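Local coordinates for lactococcal prophage ps3 protein 05 (Staphylococcus epidermidis ATCC 12228, PDB 3G8W) that is a probable acetyltransferase of the GNAT family, expected to transfer an acetyl group from acetyl-CoA to an acceptor substrate, at residues B[98-103]-B[133-138]. Sequence-based numbering, arbitrary orientation.
Sequences VNRELI and FSSIGF
Arg100 and Ile136 bring the backbones of 98-103 and 133-138 closest, their CA atoms 7.7 Å apart, where one turn of helix 96-112 meets the last turn of helix 127-136. The Arg100 side chain runs out from its helix with CG anti to the backbone N (chi1 178°), then bends at chi3, which carries the guanidinium across to Ser135. There NH1 and NH2 grip the single atom Ser135 OG end-on, at 3.0 Å from NH1 and 3.1 Å from NH2. The hydroxyl oxygen lies nearly in the guanidinium plane, and both hydrogen bonds are somewhat bent, with N-H...O angles of 154° from NH1 and 144° from NH2. Ser135 OG is also hydrogen-bonded to Phe132 O one turn back, which ties the hydroxyl to its own helix. Deeper in, the contact becomes apolar. Ile136 CD1 sits against Ile103 CG2 at 3.7 Å, the two side chains crossing at about a right angle, while Ile136 CG1 lies obliquely to the guanidinium, 3.7 Å from Arg100 NH1. Ile103 CG1 also meets Phe133 CE1 at 3.9 Å. Gly137, at positive phi, follows the helix in a Schellman motif, with Phe138 N bonded to Phe133 O and a weak bond from Gly137 N to Ser134 O; Gly137 N also reaches Phe133 O. The chain then turns into strand 139-150. Phe132 adds to the interface from helix 127-136, touching Asn99, Arg100 and Ile103. Both helices pack on the mixed GNAT sheet, Ile103 resting on Cys70 of strand 65-74 and Phe133 on Asn89 of strand 83-91.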
ATOM      1  N   VAL B  98      11.863 -18.448 -18.271  1.00 49.14           N
ATOM      2  CA  VAL B  98      10.535 -18.771 -17.777  1.00 48.55           C
ATOM      3  C   VAL B  98       9.906 -17.599 -17.028  1.00 47.83           C
ATOM      4  O   VAL B  98       8.744 -17.286 -17.254  1.00 48.44           O
ATOM      5  CB  VAL B  98      10.588 -20.024 -16.867  1.00 48.88           C
ATOM      6  CG1 VAL B  98       9.243 -20.309 -16.247  1.00 48.58           C
ATOM      7  CG2 VAL B  98      11.067 -21.227 -17.664  1.00 49.29           C
ATOM      8  N   ASN B  99      10.659 -16.966 -16.131  1.00 46.64           N
ATOM      9  CA  ASN B  99      10.136 -15.836 -15.365  1.00 45.86           C
ATOM     10  C   ASN B  99       9.746 -14.687 -16.302  1.00 44.76           C
ATOM     11  O   ASN B  99       8.675 -14.109 -16.173  1.00 43.60           O
ATOM     12  CB  ASN B  99      11.154 -15.363 -14.319  1.00 47.33           C
ATOM     13  CG  ASN B  99      10.508 -14.588 -13.169  1.00 49.60           C
ATOM     14  OD1 ASN B  99       9.562 -15.048 -12.532  1.00 50.64           O
ATOM     15  ND2 ASN B  99      11.037 -13.415 -12.886  1.00 50.74           N
ATOM     16  N   ARG B 100      10.621 -14.373 -17.260  1.00 44.04           N
ATOM     17  CA  ARG B 100      10.355 -13.345 -18.263  1.00 41.78           C
ATOM     18  C   ARG B 100       9.034 -13.637 -18.946  1.00 42.77           C
ATOM     19  O   ARG B 100       8.249 -12.733 -19.183  1.00 44.15           O
ATOM     20  CB  ARG B 100      11.486 -13.252 -19.269  1.00 38.25           C
ATOM     21  CG  ARG B 100      11.265 -12.254 -20.343  1.00 36.36           C
ATOM     22  CD  ARG B 100      12.483 -12.101 -21.246  1.00 36.72           C
ATOM     23  NE  ARG B 100      13.744 -11.917 -20.515  1.00 37.68           N
ATOM     24  CZ  ARG B 100      14.198 -10.755 -20.036  1.00 37.66           C
ATOM     25  NH1 ARG B 100      13.513  -9.638 -20.197  1.00 38.33           N
ATOM     26  NH2 ARG B 100      15.347 -10.706 -19.387  1.00 37.38           N
ATOM     27  N   GLU B 101       8.761 -14.897 -19.233  1.00 43.56           N
ATOM     28  CA  GLU B 101       7.498 -15.241 -19.861  1.00 44.61           C
ATOM     29  C   GLU B 101       6.331 -15.012 -18.891  1.00 44.46           C
ATOM     30  O   GLU B 101       5.258 -14.539 -19.282  1.00 44.66           O
ATOM     31  CB  GLU B 101       7.542 -16.677 -20.351  1.00 46.22           C
ATOM     32  CG  GLU B 101       6.669 -16.958 -21.536  1.00 48.88           C
ATOM     33  CD  GLU B 101       6.783 -18.414 -21.974  1.00 51.67           C
ATOM     34  OE1 GLU B 101       5.734 -19.122 -21.988  1.00 52.79           O
ATOM     35  OE2 GLU B 101       7.928 -18.856 -22.289  1.00 52.48           O
ATOM     36  N   LEU B 102       6.551 -15.343 -17.623  1.00 43.67           N
ATOM     37  CA  LEU B 102       5.571 -15.097 -16.574  1.00 43.62           C
ATOM     38  C   LEU B 102       5.241 -13.590 -16.394  1.00 43.69           C
ATOM     39  O   LEU B 102       4.058 -13.225 -16.380  1.00 43.17           O
ATOM     40  CB  LEU B 102       6.099 -15.681 -15.264  1.00 43.65           C
ATOM     41  CG  LEU B 102       5.240 -16.211 -14.121  1.00 43.91           C
ATOM     42  CD1 LEU B 102       5.686 -15.524 -12.874  1.00 43.82           C
ATOM     43  CD2 LEU B 102       3.768 -16.009 -14.312  1.00 44.57           C
ATOM     44  N   ILE B 103       6.274 -12.729 -16.266  1.00 43.30           N
ATOM     45  CA  ILE B 103       6.065 -11.284 -16.043  1.00 42.77           C
ATOM     46  C   ILE B 103       5.247 -10.724 -17.193  1.00 43.52           C
ATOM     47  O   ILE B 103       4.275 -10.009 -16.967  1.00 44.44           O
ATOM     48  CB  ILE B 103       7.387 -10.470 -15.775  1.00 41.93           C
ATOM     49  CG1 ILE B 103       8.015 -10.866 -14.435  1.00 41.50           C
ATOM     50  CG2 ILE B 103       7.146  -8.961 -15.754  1.00 40.37           C
ATOM     51  CD1 ILE B 103       7.019 -11.248 -13.355  1.00 40.60           C
ATOM     52  N   PHE B 133      14.051  -6.791 -13.880  1.00 39.60           N
ATOM     53  CA  PHE B 133      12.797  -6.032 -14.073  1.00 40.62           C
ATOM     54  C   PHE B 133      13.044  -4.823 -14.903  1.00 39.73           C
ATOM     55  O   PHE B 133      12.180  -4.318 -15.603  1.00 40.80           O
ATOM     56  CB  PHE B 133      12.129  -5.669 -12.748  1.00 40.47           C
ATOM     57  CG  PHE B 133      11.499  -6.851 -12.088  1.00 41.69           C
ATOM     58  CD1 PHE B 133      10.237  -7.295 -12.502  1.00 41.41           C
ATOM     59  CD2 PHE B 133      12.189  -7.563 -11.097  1.00 41.41           C
ATOM     60  CE1 PHE B 133       9.651  -8.425 -11.932  1.00 42.18           C
ATOM     61  CE2 PHE B 133      11.617  -8.676 -10.501  1.00 42.01           C
ATOM     62  CZ  PHE B 133      10.339  -9.121 -10.915  1.00 42.38           C
ATOM     63  N   SER B 134      14.273  -4.386 -14.834  1.00 38.59           N
ATOM     64  CA  SER B 134      14.668  -3.228 -15.534  1.00 37.26           C
ATOM     65  C   SER B 134      14.679  -3.589 -17.016  1.00 37.24           C
ATOM     66  O   SER B 134      14.262  -2.814 -17.879  1.00 37.23           O
ATOM     67  CB  SER B 134      16.021  -2.871 -15.019  1.00 35.95           C
ATOM     68  OG  SER B 134      16.606  -2.009 -15.910  1.00 37.49           O
ATOM     69  N   SER B 135      15.107  -4.807 -17.298  1.00 37.79           N
ATOM     70  CA  SER B 135      15.228  -5.264 -18.664  1.00 37.27           C
ATOM     71  C   SER B 135      13.840  -5.473 -19.241  1.00 38.53           C
ATOM     72  O   SER B 135      13.663  -5.523 -20.456  1.00 39.12           O
ATOM     73  CB  SER B 135      16.008  -6.554 -18.703  1.00 36.08           C
ATOM     74  OG  SER B 135      15.139  -7.651 -18.678  1.00 35.44           O
ATOM     75  N   ILE B 136      12.850  -5.584 -18.370  1.00 38.72           N
ATOM     76  CA  ILE B 136      11.492  -5.709 -18.832  1.00 40.44           C
ATOM     77  C   ILE B 136      10.876  -4.344 -19.219  1.00 41.77           C
ATOM     78  O   ILE B 136      10.018  -4.277 -20.100  1.00 43.02           O
ATOM     79  CB  ILE B 136      10.662  -6.518 -17.829  1.00 40.68           C
ATOM     80  CG1 ILE B 136      10.947  -7.991 -18.071  1.00 40.84           C
ATOM     81  CG2 ILE B 136       9.192  -6.232 -17.953  1.00 40.09           C
ATOM     82  CD1 ILE B 136      10.706  -8.817 -16.865  1.00 42.27           C
ATOM     83  N   GLY B 137      11.345  -3.261 -18.603  1.00 41.70           N
ATOM     84  CA  GLY B 137      10.899  -1.919 -18.983  1.00 41.09           C
ATOM     85  C   GLY B 137      10.512  -1.051 -17.799  1.00 41.31           C
ATOM     86  O   GLY B 137      10.027   0.065 -17.975  1.00 39.90           O
ATOM     87  N   PHE B 138      10.742  -1.573 -16.594  1.00 41.32           N
ATOM     88  CA  PHE B 138      10.515  -0.845 -15.379  1.00 41.82           C
ATOM     89  C   PHE B 138      11.580   0.209 -15.241  1.00 42.90           C
ATOM     90  O   PHE B 138      12.678   0.068 -15.767  1.00 44.65           O
ATOM     91  CB  PHE B 138      10.563  -1.790 -14.199  1.00 41.00           C
ATOM     92  CG  PHE B 138       9.329  -2.633 -14.028  1.00 39.98           C
ATOM     93  CD1 PHE B 138       8.465  -2.400 -12.971  1.00 40.39           C
ATOM     94  CD2 PHE B 138       9.058  -3.693 -14.882  1.00 40.31           C
ATOM     95  CE1 PHE B 138       7.324  -3.222 -12.770  1.00 41.22           C
ATOM     96  CE2 PHE B 138       7.915  -4.532 -14.697  1.00 39.87           C
ATOM     97  CZ  PHE B 138       7.058  -4.299 -13.648  1.00 40.05           C
TER